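Local coordinates for protein endoglucanase (PDB 2YIK) that probably hydrolyses internal beta-1,4-glucosidic bonds of cellulose, as a cellulase of glycoside hydrolase family 9, at residues Trp207-Glu212 with Thr216-Ala221; Thr325-Ala330 with Lys363-Leu368; Ala330-Leu335 with Gln341-Arg346; Met425-Leu428 with Asn432-Asn435; Arg436-Gly441 with Asn445-Pro450. All coordinates share one frame; numbering follows the deposited sequence.

Contact 1 (Trp207-Glu212 with Thr216-Ala221)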
# COMPACT_ATOMS: atom_id res chain seq x y z
N TRP A 207 17.30 8.81 -0.37
CA TRP A 207 17.60 8.29 -1.70
C TRP A 207 16.61 8.92 -2.68
O TRP A 207 15.40 8.96 -2.43
CB TRP A 207 17.52 6.75 -1.70
CG TRP A 207 18.26 6.10 -0.53
CD1 TRP A 207 17.89 6.11 0.79
CD2 TRP A 207 19.48 5.34 -0.58
NE1 TRP A 207 18.79 5.41 1.55
CE2 TRP A 207 19.77 4.92 0.74
CE3 TRP A 207 20.35 4.97 -1.62
CZ2 TRP A 207 20.90 4.15 1.05
CZ3 TRP A 207 21.48 4.20 -1.30
CH2 TRP A 207 21.74 3.80 0.02
N PHE A 208 17.15 9.43 -3.78
CA PHE A 208 16.35 10.14 -4.77
C PHE A 208 16.38 9.58 -6.17
O PHE A 208 17.42 9.10 -6.63
CB PHE A 208 16.82 11.60 -4.87
CG PHE A 208 16.69 12.39 -3.59
CD1 PHE A 208 17.45 12.08 -2.47
CD2 PHE A 208 15.80 13.47 -3.52
CE1 PHE A 208 17.33 12.82 -1.30
CE2 PHE A 208 15.68 14.21 -2.35
CZ PHE A 208 16.44 13.89 -1.24
N ILE A 209 15.24 9.63 -6.86
CA ILE A 209 15.18 9.21 -8.25
C ILE A 209 15.38 10.50 -9.04
O ILE A 209 14.81 11.54 -8.71
CB ILE A 209 13.82 8.57 -8.66
CG1 ILE A 209 13.72 7.16 -8.08
CG2 ILE A 209 13.73 8.47 -10.18
CD1 ILE A 209 12.66 7.03 -7.03
N THR A 210 16.18 10.40 -10.08
CA THR A 210 16.56 11.51 -10.93
C THR A 210 16.42 11.04 -12.38
O THR A 210 16.28 9.85 -12.63
CB THR A 210 18.02 11.86 -10.55
OG1 THR A 210 18.03 12.98 -9.66
CG2 THR A 210 18.86 12.11 -11.75
N LYS A 211 16.46 11.97 -13.34
CA LYS A 211 16.35 11.57 -14.74
C LYS A 211 17.61 10.82 -15.18
O LYS A 211 17.65 10.23 -16.26
CB LYS A 211 16.15 12.80 -15.63
CG LYS A 211 17.44 13.58 -15.91
CD LYS A 211 17.13 14.93 -16.55
CE LYS A 211 16.41 14.78 -17.88
NZ LYS A 211 17.37 14.55 -19.01
N GLU A 212 18.64 10.85 -14.34
CA GLU A 212 19.91 10.20 -14.66
C GLU A 212 19.92 8.68 -14.55
O GLU A 212 20.83 8.03 -15.07
CB GLU A 212 21.02 10.83 -13.82
CG GLU A 212 21.10 12.34 -14.05
CD GLU A 212 22.30 13.01 -13.42
OE1 GLU A 212 22.97 12.39 -12.58
OE2 GLU A 212 22.56 14.19 -13.76
N THR A 216 11.27 4.04 -12.75
CA THR A 216 9.91 3.89 -13.24
C THR A 216 8.92 3.19 -12.31
O THR A 216 7.79 3.65 -12.16
CB THR A 216 9.92 3.16 -14.58
OG1 THR A 216 11.03 3.63 -15.35
CG2 THR A 216 8.62 3.42 -15.35
N ASP A 217 9.33 2.10 -11.69
CA ASP A 217 8.41 1.38 -10.81
C ASP A 217 7.95 2.23 -9.63
O ASP A 217 6.75 2.36 -9.40
CB ASP A 217 9.04 0.06 -10.34
CG ASP A 217 10.34 0.25 -9.58
OD1 ASP A 217 11.07 1.22 -9.88
OD2 ASP A 217 10.63 -0.57 -8.68
N ILE A 218 8.89 2.82 -8.89
CA ILE A 218 8.51 3.65 -7.74
C ILE A 218 7.81 4.94 -8.14
O ILE A 218 6.86 5.36 -7.48
CB ILE A 218 9.74 4.01 -6.84
CG1 ILE A 218 10.25 2.78 -6.09
CG2 ILE A 218 9.35 5.07 -5.83
CD1 ILE A 218 11.01 1.84 -6.96
N ILE A 219 8.27 5.58 -9.21
CA ILE A 219 7.66 6.83 -9.68
C ILE A 219 6.19 6.56 -10.02
O ILE A 219 5.30 7.31 -9.61
CB ILE A 219 8.39 7.40 -10.94
CG1 ILE A 219 9.74 8.03 -10.58
CG2 ILE A 219 7.57 8.54 -11.54
CD1 ILE A 219 10.50 7.29 -9.55
N SER A 220 5.94 5.49 -10.77
CA SER A 220 4.58 5.12 -11.16
C SER A 220 3.72 4.69 -9.98
O SER A 220 2.55 5.06 -9.89
CB SER A 220 4.61 3.99 -12.20
OG SER A 220 5.25 4.42 -13.39
N ALA A 221 4.30 3.90 -9.07
CA ALA A 221 3.55 3.45 -7.90
C ALA A 221 3.08 4.66 -7.13
O ALA A 221 1.95 4.70 -6.64
CB ALA A 221 4.43 2.56 -7.02
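Ile209, on strand 206-209, meets the first turns of helix 216-233 through Ile218 and Ile219, a purely apolar meeting of three buried side chains. The helix opens with Thr216, whose carbonyl oxygen takes two donors from Ser220: the backbone N at 3.0 Å and, from the opposite face of the carbonyl plane, OG at 2.9 Å. Asp217 turns to the loops instead, its carboxylate bonded to Val263 N and Ser275 OG. Ile218 touches Ile209 only lightly, its CG2 branch lying 4.0 Å from Ile209 CD1. Ile219 carries most of the contact. With its CG1 set beside the backbone N and anti to the carbonyl carbon (chi1 -74°), CD1 meets Ile209 tip to tip, 3.3 Å from its CD1 and 3.5 Å from its CG2. Both spacings are tighter than usual van der Waals contact. Phe254 of helix 238-257 packs against both Ile209 and Ile219. The arrangement is that of a short strand, 206-209, which pairs with strand 177-184 and packs on helix 216-233 in a domain with the (alpha/alpha)6 barrel fold of family 9 glycoside hydrolases.

Contact 2 (Thr325-Ala330 with Lys363-Leu368)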
# COMPACT_ATOMS: atom_id res chain seq x y z
N THR A 325 -4.50 -3.56 -11.30
CA THR A 325 -4.58 -2.85 -12.57
C THR A 325 -5.73 -3.41 -13.39
O THR A 325 -6.55 -2.66 -13.91
CB THR A 325 -3.25 -2.98 -13.36
OG1 THR A 325 -2.19 -2.36 -12.63
CG2 THR A 325 -3.35 -2.32 -14.72
N ALA A 326 -5.80 -4.73 -13.50
CA ALA A 326 -6.86 -5.37 -14.27
C ALA A 326 -8.23 -4.95 -13.76
O ALA A 326 -9.13 -4.72 -14.56
CB ALA A 326 -6.73 -6.89 -14.21
N CYS A 327 -8.38 -4.84 -12.45
CA CYS A 327 -9.65 -4.43 -11.85
C CYS A 327 -10.04 -3.02 -12.30
O CYS A 327 -11.19 -2.77 -12.66
CB CYS A 327 -9.57 -4.46 -10.32
SG CYS A 327 -9.57 -6.11 -9.58
N ILE A 328 -9.08 -2.11 -12.27
CA ILE A 328 -9.36 -0.73 -12.65
C ILE A 328 -9.69 -0.61 -14.13
O ILE A 328 -10.63 0.10 -14.50
CB ILE A 328 -8.19 0.20 -12.27
CG1 ILE A 328 -7.86 0.03 -10.79
CG2 ILE A 328 -8.56 1.66 -12.57
CD1 ILE A 328 -9.04 0.23 -9.88
N LEU A 329 -8.93 -1.30 -14.98
CA LEU A 329 -9.19 -1.27 -16.41
C LEU A 329 -10.58 -1.85 -16.69
O LEU A 329 -11.29 -1.40 -17.58
CB LEU A 329 -8.12 -2.06 -17.18
CG LEU A 329 -6.75 -1.37 -17.28
CD1 LEU A 329 -5.76 -2.27 -18.00
CD2 LEU A 329 -6.91 -0.05 -18.03
N ALA A 330 -10.99 -2.84 -15.90
CA ALA A 330 -12.30 -3.44 -16.09
C ALA A 330 -13.40 -2.46 -15.66
O ALA A 330 -14.44 -2.37 -16.31
CB ALA A 330 -12.41 -4.74 -15.31
N LYS A 363 -12.30 -10.91 -17.17
CA LYS A 363 -11.90 -12.32 -17.26
C LYS A 363 -10.60 -12.66 -16.54
O LYS A 363 -10.53 -13.68 -15.85
CB LYS A 363 -11.84 -12.76 -18.74
CG LYS A 363 -11.58 -14.24 -18.95
CD LYS A 363 -12.55 -15.10 -18.14
CE LYS A 363 -12.45 -16.58 -18.51
NZ LYS A 363 -13.47 -17.37 -17.75
N PRO A 364 -9.55 -11.83 -16.68
CA PRO A 364 -8.32 -12.19 -15.97
C PRO A 364 -8.50 -12.28 -14.45
O PRO A 364 -7.85 -13.09 -13.79
CB PRO A 364 -7.36 -11.07 -16.37
CG PRO A 364 -7.82 -10.72 -17.75
CD PRO A 364 -9.33 -10.69 -17.58
N ILE A 365 -9.39 -11.45 -13.91
CA ILE A 365 -9.64 -11.46 -12.48
C ILE A 365 -10.59 -12.59 -12.11
O ILE A 365 -10.53 -13.13 -11.00
CB ILE A 365 -10.20 -10.08 -12.02
CG1 ILE A 365 -9.04 -9.09 -11.86
CG2 ILE A 365 -10.99 -10.23 -10.72
CD1 ILE A 365 -8.01 -9.50 -10.81
N GLN A 366 -11.46 -12.98 -13.04
CA GLN A 366 -12.37 -14.08 -12.76
C GLN A 366 -11.51 -15.34 -12.67
O GLN A 366 -11.76 -16.22 -11.84
CB GLN A 366 -13.42 -14.24 -13.87
CG GLN A 366 -14.43 -15.34 -13.59
CD GLN A 366 -15.40 -15.58 -14.73
OE1 GLN A 366 -16.15 -16.56 -14.73
NE2 GLN A 366 -15.40 -14.69 -15.72
N ASP A 367 -10.48 -15.41 -13.51
CA ASP A 367 -9.56 -16.55 -13.51
C ASP A 367 -8.74 -16.57 -12.22
O ASP A 367 -8.49 -17.62 -11.64
CB ASP A 367 -8.60 -16.47 -14.70
CG ASP A 367 -9.27 -16.81 -16.01
OD1 ASP A 367 -10.47 -17.17 -15.99
OD2 ASP A 367 -8.60 -16.73 -17.06
N LEU A 368 -8.30 -15.39 -11.78
CA LEU A 368 -7.52 -15.26 -10.56
C LEU A 368 -8.35 -15.73 -9.37
O LEU A 368 -7.88 -16.50 -8.53
CB LEU A 368 -7.12 -13.80 -10.34
CG LEU A 368 -6.46 -13.46 -9.01
CD1 LEU A 368 -5.09 -14.14 -8.92
CD2 LEU A 368 -6.34 -11.94 -8.89
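Ile365 bears on Ala326 and Cys327 and carries the meeting of helix 363-373 with helix 322-336 almost alone. The bond to its CB points toward the partner helix, and the chain divides at CB. The branch through CG1 does the touching: because CG1 stands beside the backbone N (chi1 -80°), it faces the surface offered by two consecutive residues. This methylene approaches Ala326 CB at 4.0 Å, and Cys327 SG lies 3.8 Å from the same CG1. At the tip, Ile365 CD1 keeps to the sulfur, 3.9 Å from Cys327 SG, which thus rests against two successive carbons of one chain. Both helices belong to the catalytic domain, whose family 9 fold is an (alpha/alpha)6 barrel of packed helices. Consistent with the small side chain of Ala326, the backbones come close, Ala326 CA to Ile365 CA 6.9 Å. All three touching residues are buried, and dispersion forces account for their attraction. Ile402 of helix 392-408 packs on both Cys327 and Ile365, closing the cluster, while Tyr406 of that helix also covers Ile365. On the more exposed side of helix 363-373, one turn is clasped by a salt bridge between Lys363 NZ and Asp367 OD1 at 3.5 Å.

Contact 3 (Ala330-Leu335 with Gln341-Arg346). With CA (calcium ion), chain B.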
# COMPACT_ATOMS: atom_id res chain seq x y z
N ALA A 330 -10.99 -2.84 -15.90
CA ALA A 330 -12.30 -3.44 -16.09
C ALA A 330 -13.40 -2.46 -15.66
O ALA A 330 -14.44 -2.37 -16.31
CB ALA A 330 -12.41 -4.74 -15.31
N GLU A 331 -13.17 -1.74 -14.56
CA GLU A 331 -14.15 -0.77 -14.09
C GLU A 331 -14.24 0.37 -15.10
O GLU A 331 -15.31 0.91 -15.32
CB GLU A 331 -13.76 -0.24 -12.70
CG GLU A 331 -13.77 -1.31 -11.62
CD GLU A 331 -13.35 -0.80 -10.25
OE1 GLU A 331 -13.38 0.42 -9.99
OE2 GLU A 331 -12.99 -1.65 -9.41
N ILE A 332 -13.11 0.71 -15.71
CA ILE A 332 -13.07 1.77 -16.71
C ILE A 332 -13.92 1.33 -17.91
O ILE A 332 -14.69 2.12 -18.47
CB ILE A 332 -11.61 2.03 -17.15
CG1 ILE A 332 -10.91 2.88 -16.09
CG2 ILE A 332 -11.57 2.69 -18.53
CD1 ILE A 332 -9.42 2.99 -16.27
N ASN A 333 -13.78 0.07 -18.29
CA ASN A 333 -14.53 -0.46 -19.41
C ASN A 333 -16.02 -0.48 -19.11
O ASN A 333 -16.83 -0.16 -19.98
CB ASN A 333 -14.09 -1.88 -19.74
CG ASN A 333 -14.90 -2.47 -20.87
OD1 ASN A 333 -15.71 -3.38 -20.67
ND2 ASN A 333 -14.71 -1.94 -22.05
N ASP A 334 -16.39 -0.86 -17.89
CA ASP A 334 -17.79 -0.91 -17.49
C ASP A 334 -18.42 0.48 -17.50
O ASP A 334 -19.55 0.66 -17.94
CB ASP A 334 -17.95 -1.50 -16.09
CG ASP A 334 -17.73 -3.01 -16.05
OD1 ASP A 334 -17.74 -3.66 -17.11
OD2 ASP A 334 -17.56 -3.54 -14.93
N LEU A 335 -17.65 1.45 -17.03
CA LEU A 335 -18.07 2.84 -16.93
C LEU A 335 -18.25 3.57 -18.26
O LEU A 335 -19.25 4.27 -18.47
CB LEU A 335 -17.02 3.60 -16.11
CG LEU A 335 -17.33 4.36 -14.82
CD1 LEU A 335 -18.45 3.71 -14.04
CD2 LEU A 335 -16.04 4.40 -14.00
N GLN A 341 -17.14 -2.89 -28.32
CA GLN A 341 -15.82 -3.52 -28.26
C GLN A 341 -14.65 -2.55 -28.51
O GLN A 341 -13.52 -2.99 -28.71
CB GLN A 341 -15.73 -4.66 -29.27
CG GLN A 341 -16.47 -5.93 -28.89
CD GLN A 341 -15.90 -6.58 -27.64
OE1 GLN A 341 -16.49 -6.52 -26.57
NE2 GLN A 341 -14.74 -7.20 -27.78
N ASN A 342 -14.93 -1.25 -28.48
CA ASN A 342 -13.89 -0.25 -28.72
C ASN A 342 -12.63 -0.38 -27.87
O ASN A 342 -11.53 -0.43 -28.41
CB ASN A 342 -14.46 1.16 -28.58
CG ASN A 342 -15.26 1.58 -29.80
OD1 ASN A 342 -16.48 1.74 -29.73
ND2 ASN A 342 -14.58 1.75 -30.93
N PHE A 343 -12.79 -0.42 -26.55
CA PHE A 343 -11.63 -0.53 -25.66
C PHE A 343 -10.90 -1.86 -25.88
O PHE A 343 -9.67 -1.90 -25.92
CB PHE A 343 -12.06 -0.41 -24.19
CG PHE A 343 -12.40 1.00 -23.76
CD1 PHE A 343 -12.61 2.02 -24.69
CD2 PHE A 343 -12.55 1.30 -22.40
CE1 PHE A 343 -12.97 3.31 -24.28
CE2 PHE A 343 -12.91 2.59 -21.98
CZ PHE A 343 -13.12 3.59 -22.92
N GLU A 344 -11.66 -2.94 -26.03
CA GLU A 344 -11.05 -4.25 -26.25
C GLU A 344 -10.24 -4.28 -27.54
O GLU A 344 -9.11 -4.77 -27.56
CB GLU A 344 -12.12 -5.35 -26.31
CG GLU A 344 -12.81 -5.65 -24.99
CD GLU A 344 -13.90 -4.66 -24.69
OE1 GLU A 344 -14.03 -3.66 -25.44
OE2 GLU A 344 -14.63 -4.87 -23.70
N ASP A 345 -10.81 -3.75 -28.61
CA ASP A 345 -10.12 -3.74 -29.89
C ASP A 345 -8.93 -2.79 -29.89
O ASP A 345 -7.94 -3.05 -30.56
CB ASP A 345 -11.10 -3.40 -31.02
CG ASP A 345 -12.11 -4.50 -31.24
OD1 ASP A 345 -11.86 -5.64 -30.77
OD2 ASP A 345 -13.16 -4.24 -31.88
N ARG A 346 -9.03 -1.70 -29.14
CA ARG A 346 -7.93 -0.74 -29.04
C ARG A 346 -6.79 -1.43 -28.28
O ARG A 346 -5.61 -1.30 -28.63
CB ARG A 346 -8.36 0.52 -28.29
CG ARG A 346 -9.05 1.58 -29.16
CD ARG A 346 -9.61 2.73 -28.31
NE ARG A 346 -8.58 3.47 -27.57
CZ ARG A 346 -8.84 4.33 -26.59
NH1 ARG A 346 -10.09 4.57 -26.22
NH2 ARG A 346 -7.84 4.96 -25.98
CA CA B . -16.07 -2.64 -24.07
O HOH W 1 -17.67 -4.33 -22.85
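Glu344 OE2 and its twin OE1 each lie 2.7 Å from a calcium ion, a bidentate grip, and Asn333 of the other helix binds the same ion beside them. A water adds a ligand 2.6 Å from the metal. The atom modelled as Asn333 ND2 stands 2.5 Å from the calcium. An amide nitrogen is an unlikely calcium ligand, so the oxygen probably occupies this position, and the modelled bond from the water to Asn333 OD1 is correspondingly doubtful. Asn333 gets there with CG anti to the backbone N, while a bend at chi2 (81°) folds the Glu344 chain back to the ion. The amide and carboxylate planes stand at 90° to each other. The end of the Asn333 amide, ND2 as modelled, also lies 3.7 Å from Phe343 CB and obliquely against its ring. Phe343 CE2 packs 3.7 Å from Ile332 CG2, the two side chains crossing at about a right angle. Tyr290, Leu299 and Phe303 also pack against this ring. The axes of the short segments 330-335 and 342-346, 10.9 Å apart at closest approach, run at 136°. This is a calcium site formed by helix 322-336, the turn after it (Asp337, Ser340) and helix 342-350.

Contact 4 (Met425-Leu428 with Asn432-Asn435)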
# COMPACT_ATOMS: atom_id res chain seq x y z
N MET A 425 -11.42 -14.54 6.03
CA MET A 425 -11.27 -13.54 7.08
C MET A 425 -11.61 -14.17 8.43
O MET A 425 -10.94 -13.92 9.44
CB MET A 425 -12.18 -12.33 6.86
CG MET A 425 -11.93 -11.20 7.86
SD MET A 425 -10.22 -10.58 7.77
CE MET A 425 -10.41 -9.35 6.39
N ASP A 426 -12.66 -15.00 8.45
CA ASP A 426 -13.04 -15.66 9.70
C ASP A 426 -11.91 -16.58 10.17
O ASP A 426 -11.67 -16.70 11.37
CB ASP A 426 -14.36 -16.44 9.54
CG ASP A 426 -15.57 -15.53 9.40
OD1 ASP A 426 -15.42 -14.29 9.54
OD2 ASP A 426 -16.68 -16.05 9.16
N TYR A 427 -11.20 -17.22 9.24
CA TYR A 427 -10.08 -18.08 9.63
C TYR A 427 -9.04 -17.18 10.30
O TYR A 427 -8.54 -17.50 11.39
CB TYR A 427 -9.42 -18.78 8.43
CG TYR A 427 -8.14 -19.54 8.76
CD1 TYR A 427 -6.95 -18.86 9.02
CD2 TYR A 427 -8.12 -20.94 8.85
CE1 TYR A 427 -5.78 -19.54 9.37
CE2 TYR A 427 -6.94 -21.63 9.20
CZ TYR A 427 -5.77 -20.92 9.46
OH TYR A 427 -4.61 -21.56 9.83
N LEU A 428 -8.71 -16.07 9.66
CA LEU A 428 -7.72 -15.16 10.21
C LEU A 428 -8.16 -14.52 11.53
O LEU A 428 -7.32 -14.13 12.33
CB LEU A 428 -7.36 -14.07 9.18
CG LEU A 428 -6.48 -14.55 8.02
CD1 LEU A 428 -6.36 -13.45 6.96
CD2 LEU A 428 -5.10 -14.94 8.54
N ASN A 432 -9.79 -21.27 13.27
CA ASN A 432 -8.70 -22.12 12.81
C ASN A 432 -8.27 -23.12 13.89
O ASN A 432 -8.73 -23.05 15.03
CB ASN A 432 -7.52 -21.24 12.41
CG ASN A 432 -7.07 -20.31 13.54
OD1 ASN A 432 -6.62 -20.77 14.59
ND2 ASN A 432 -7.19 -19.01 13.31
N PRO A 433 -7.36 -24.05 13.55
CA PRO A 433 -6.89 -25.05 14.52
C PRO A 433 -6.31 -24.54 15.83
O PRO A 433 -6.32 -25.26 16.83
CB PRO A 433 -5.87 -25.85 13.71
CG PRO A 433 -6.45 -25.82 12.34
CD PRO A 433 -6.86 -24.36 12.20
N LEU A 434 -5.81 -23.31 15.84
CA LEU A 434 -5.21 -22.74 17.05
C LEU A 434 -6.17 -21.77 17.75
O LEU A 434 -5.83 -21.22 18.80
CB LEU A 434 -3.93 -21.97 16.71
CG LEU A 434 -2.78 -22.69 16.00
CD1 LEU A 434 -1.61 -21.72 15.81
CD2 LEU A 434 -2.33 -23.90 16.83
N ASN A 435 -7.36 -21.60 17.18
CA ASN A 435 -8.35 -20.65 17.68
C ASN A 435 -7.59 -19.34 17.90
O ASN A 435 -7.82 -18.61 18.86
CB ASN A 435 -9.00 -21.11 18.99
CG ASN A 435 -10.21 -20.27 19.35
OD1 ASN A 435 -10.90 -19.75 18.46
ND2 ASN A 435 -10.49 -20.14 20.64
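Tyr427 and Asn432 meet through both a hydrogen bond and an aromatic contact, so the chain leaving helix 416-428 is pinned at two points. The polar link runs from Asn432 ND2 to the backbone oxygen Tyr427 O, 2.8 Å long with an angle of 153° at the hydrogen; the acceptor lies close to the amide plane. The same ND2 also bonds to Arg436 O, so two carbonyls fix the rotation of the amide. Its other end organises the loop locally: Asn432 OD1 accepts from Leu434 N at 2.9 Å, in the carbonyl plane and on a lone pair, which defines an Asx turn. A type I beta turn from Asn432 to Asn435 is superposed on it, closed by Asn435 N to Asn432 O at 2.9 Å. The apolar part is a CH-pi contact. Asn432 CB sits over one face of the Tyr427 ring, 3.5 Å from its centroid and offset toward the rim nearest CE2. Holding CG between the backbone N and the carbonyl carbon (chi1 56°) lets the amide reach back to the helix while CB stays on the ring. Pro433 CD adds an oblique touch at 4.1 Å from Tyr427 CE2. Outside the contact, Tyr427 OH bonds to Asp483 and Tyr384 stacks with the ring.

Contact 5 (Arg436-Gly441 with Asn445-Pro450)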
# COMPACT_ATOMS: atom_id res chain seq x y z
N ARG A 436 -6.69 -19.06 16.97
CA ARG A 436 -5.86 -17.87 17.07
C ARG A 436 -6.26 -16.74 16.14
O ARG A 436 -6.46 -16.93 14.94
CB ARG A 436 -4.40 -18.23 16.80
CG ARG A 436 -3.47 -17.11 17.24
CD ARG A 436 -2.05 -17.27 16.75
NE ARG A 436 -1.32 -18.38 17.33
CZ ARG A 436 -1.35 -18.73 18.61
NH1 ARG A 436 -2.10 -18.05 19.47
NH2 ARG A 436 -0.60 -19.74 19.05
N CYS A 437 -6.39 -15.54 16.72
CA CYS A 437 -6.73 -14.36 15.94
C CYS A 437 -5.41 -13.73 15.54
O CYS A 437 -4.57 -13.41 16.39
CB CYS A 437 -7.55 -13.37 16.77
SG CYS A 437 -7.98 -11.86 15.85
N TYR A 438 -5.22 -13.56 14.24
CA TYR A 438 -3.98 -13.01 13.71
C TYR A 438 -3.91 -11.49 13.59
O TYR A 438 -2.97 -10.94 13.02
CB TYR A 438 -3.67 -13.71 12.39
CG TYR A 438 -3.31 -15.17 12.58
CD1 TYR A 438 -2.04 -15.53 13.02
CD2 TYR A 438 -4.25 -16.19 12.38
CE1 TYR A 438 -1.70 -16.86 13.25
CE2 TYR A 438 -3.93 -17.53 12.62
CZ TYR A 438 -2.65 -17.86 13.06
OH TYR A 438 -2.32 -19.17 13.28
N VAL A 439 -4.92 -10.82 14.13
CA VAL A 439 -5.00 -9.36 14.14
C VAL A 439 -4.73 -9.02 15.60
O VAL A 439 -5.55 -9.33 16.47
CB VAL A 439 -6.42 -8.89 13.75
CG1 VAL A 439 -6.52 -7.38 13.80
CG2 VAL A 439 -6.76 -9.41 12.36
N VAL A 440 -3.59 -8.39 15.91
CA VAL A 440 -3.32 -8.13 17.32
C VAL A 440 -4.26 -7.13 18.00
O VAL A 440 -4.69 -6.14 17.41
CB VAL A 440 -1.81 -7.77 17.57
CG1 VAL A 440 -1.07 -7.60 16.27
CG2 VAL A 440 -1.69 -6.54 18.45
N GLY A 441 -4.61 -7.45 19.25
CA GLY A 441 -5.48 -6.60 20.05
C GLY A 441 -6.97 -6.71 19.78
O GLY A 441 -7.78 -6.15 20.50
N ASN A 445 -7.95 -13.87 22.20
CA ASN A 445 -7.16 -14.92 21.58
C ASN A 445 -6.27 -14.45 20.42
O ASN A 445 -5.84 -15.26 19.61
CB ASN A 445 -8.07 -16.06 21.08
CG ASN A 445 -9.09 -15.60 20.07
OD1 ASN A 445 -9.41 -16.32 19.11
ND2 ASN A 445 -9.63 -14.39 20.27
N SER A 446 -5.99 -13.14 20.37
CA SER A 446 -5.14 -12.57 19.32
C SER A 446 -3.66 -12.75 19.62
O SER A 446 -3.27 -12.91 20.78
CB SER A 446 -5.41 -11.07 19.18
OG SER A 446 -6.74 -10.80 18.77
N VAL A 447 -2.82 -12.72 18.59
CA VAL A 447 -1.38 -12.83 18.81
C VAL A 447 -1.01 -11.61 19.65
O VAL A 447 -1.61 -10.54 19.51
CB VAL A 447 -0.59 -12.80 17.47
CG1 VAL A 447 -0.80 -14.11 16.73
CG2 VAL A 447 -1.05 -11.65 16.62
N LYS A 448 -0.01 -11.76 20.52
CA LYS A 448 0.37 -10.67 21.41
C LYS A 448 1.81 -10.19 21.30
O LYS A 448 2.17 -9.20 21.93
CB LYS A 448 0.09 -11.09 22.86
CG LYS A 448 -1.37 -11.41 23.11
CD LYS A 448 -1.57 -12.29 24.33
CE LYS A 448 -3.04 -12.44 24.68
NZ LYS A 448 -3.84 -13.11 23.60
N TYR A 449 2.62 -10.86 20.50
CA TYR A 449 4.03 -10.48 20.37
C TYR A 449 4.49 -10.11 18.97
O TYR A 449 5.45 -10.69 18.46
CB TYR A 449 4.91 -11.60 20.90
CG TYR A 449 4.70 -11.91 22.36
CD1 TYR A 449 3.65 -12.73 22.77
CD2 TYR A 449 5.52 -11.33 23.33
CE1 TYR A 449 3.43 -12.98 24.12
CE2 TYR A 449 5.30 -11.58 24.69
CZ TYR A 449 4.25 -12.40 25.07
OH TYR A 449 4.03 -12.61 26.41
N PRO A 450 3.83 -9.13 18.32
CA PRO A 450 4.27 -8.77 16.97
C PRO A 450 5.73 -8.30 16.91
O PRO A 450 6.26 -7.74 17.87
CB PRO A 450 3.27 -7.69 16.54
CG PRO A 450 2.77 -7.12 17.86
CD PRO A 450 2.64 -8.35 18.72
O HOH W 2 -3.26 -9.12 21.11
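Val447 CG1 comes up obliquely to the ring of Tyr438, 4.2 Å from CD1, while Arg436 CG lies over one face of that ring, 4.3 Å above the plane and offset toward the rim. His485 makes an edge-to-face pair with it. Val447 CG1 also approaches the Arg436 guanidinium obliquely, but its tightest touch is lower on that chain, 3.4 Å from Arg436 CD, where the two side chains cross at about a right angle. Beneath this layer a single beta bridge joins Cys437 to Ser446. Cys437 N bonds to Asn445 O at 3.0 Å, nearly straight at the hydrogen (176°) although the donor stands above the carbonyl plane, and Val447 N returns a bond to Cys437 O at 2.9 Å. With SG anti to the backbone N (chi1 179°), Cys437 lays its sulfur 3.3 Å from Ser446 OG. That hydroxyl lies 3.0 Å from Val439 O and also pairs with Ser443 N. One water bridges Gly441 N and Val447 O. At the far end Val440 CG1 packs against Val447 CG2 and Pro450 CG. Both segments belong to the long loop joining helix 416-428 to helix 453-456, where backbone bonds tie Tyr438 to Val476 and Val440 to Gly473 and Ala474.

In the fold
Two pairs of neighbours and one outlier make up the set. Contacts 2 and 3 share Ala330 and use successive turns of helix 322-336, their centres 12 Å apart, so the helix that packs in contact 2 continues to the calcium of contact 3. Contacts 4 and 5 have centres 11 Å apart: contact 4 joins the end of helix 416-428 to the start of the loop, and contact 5 lies wholly in that loop. Leu428 O lies 2.9 Å from Tyr438 N, a probable hydrogen bond between them. Contact 5 comes nearest to the predicted active-site residue, the side chains of Pro450 and His451 being about 6 Å apart. Contact 1 lies across the chain's centre from contacts 4 and 5, about 40 and 37 Å away between centres.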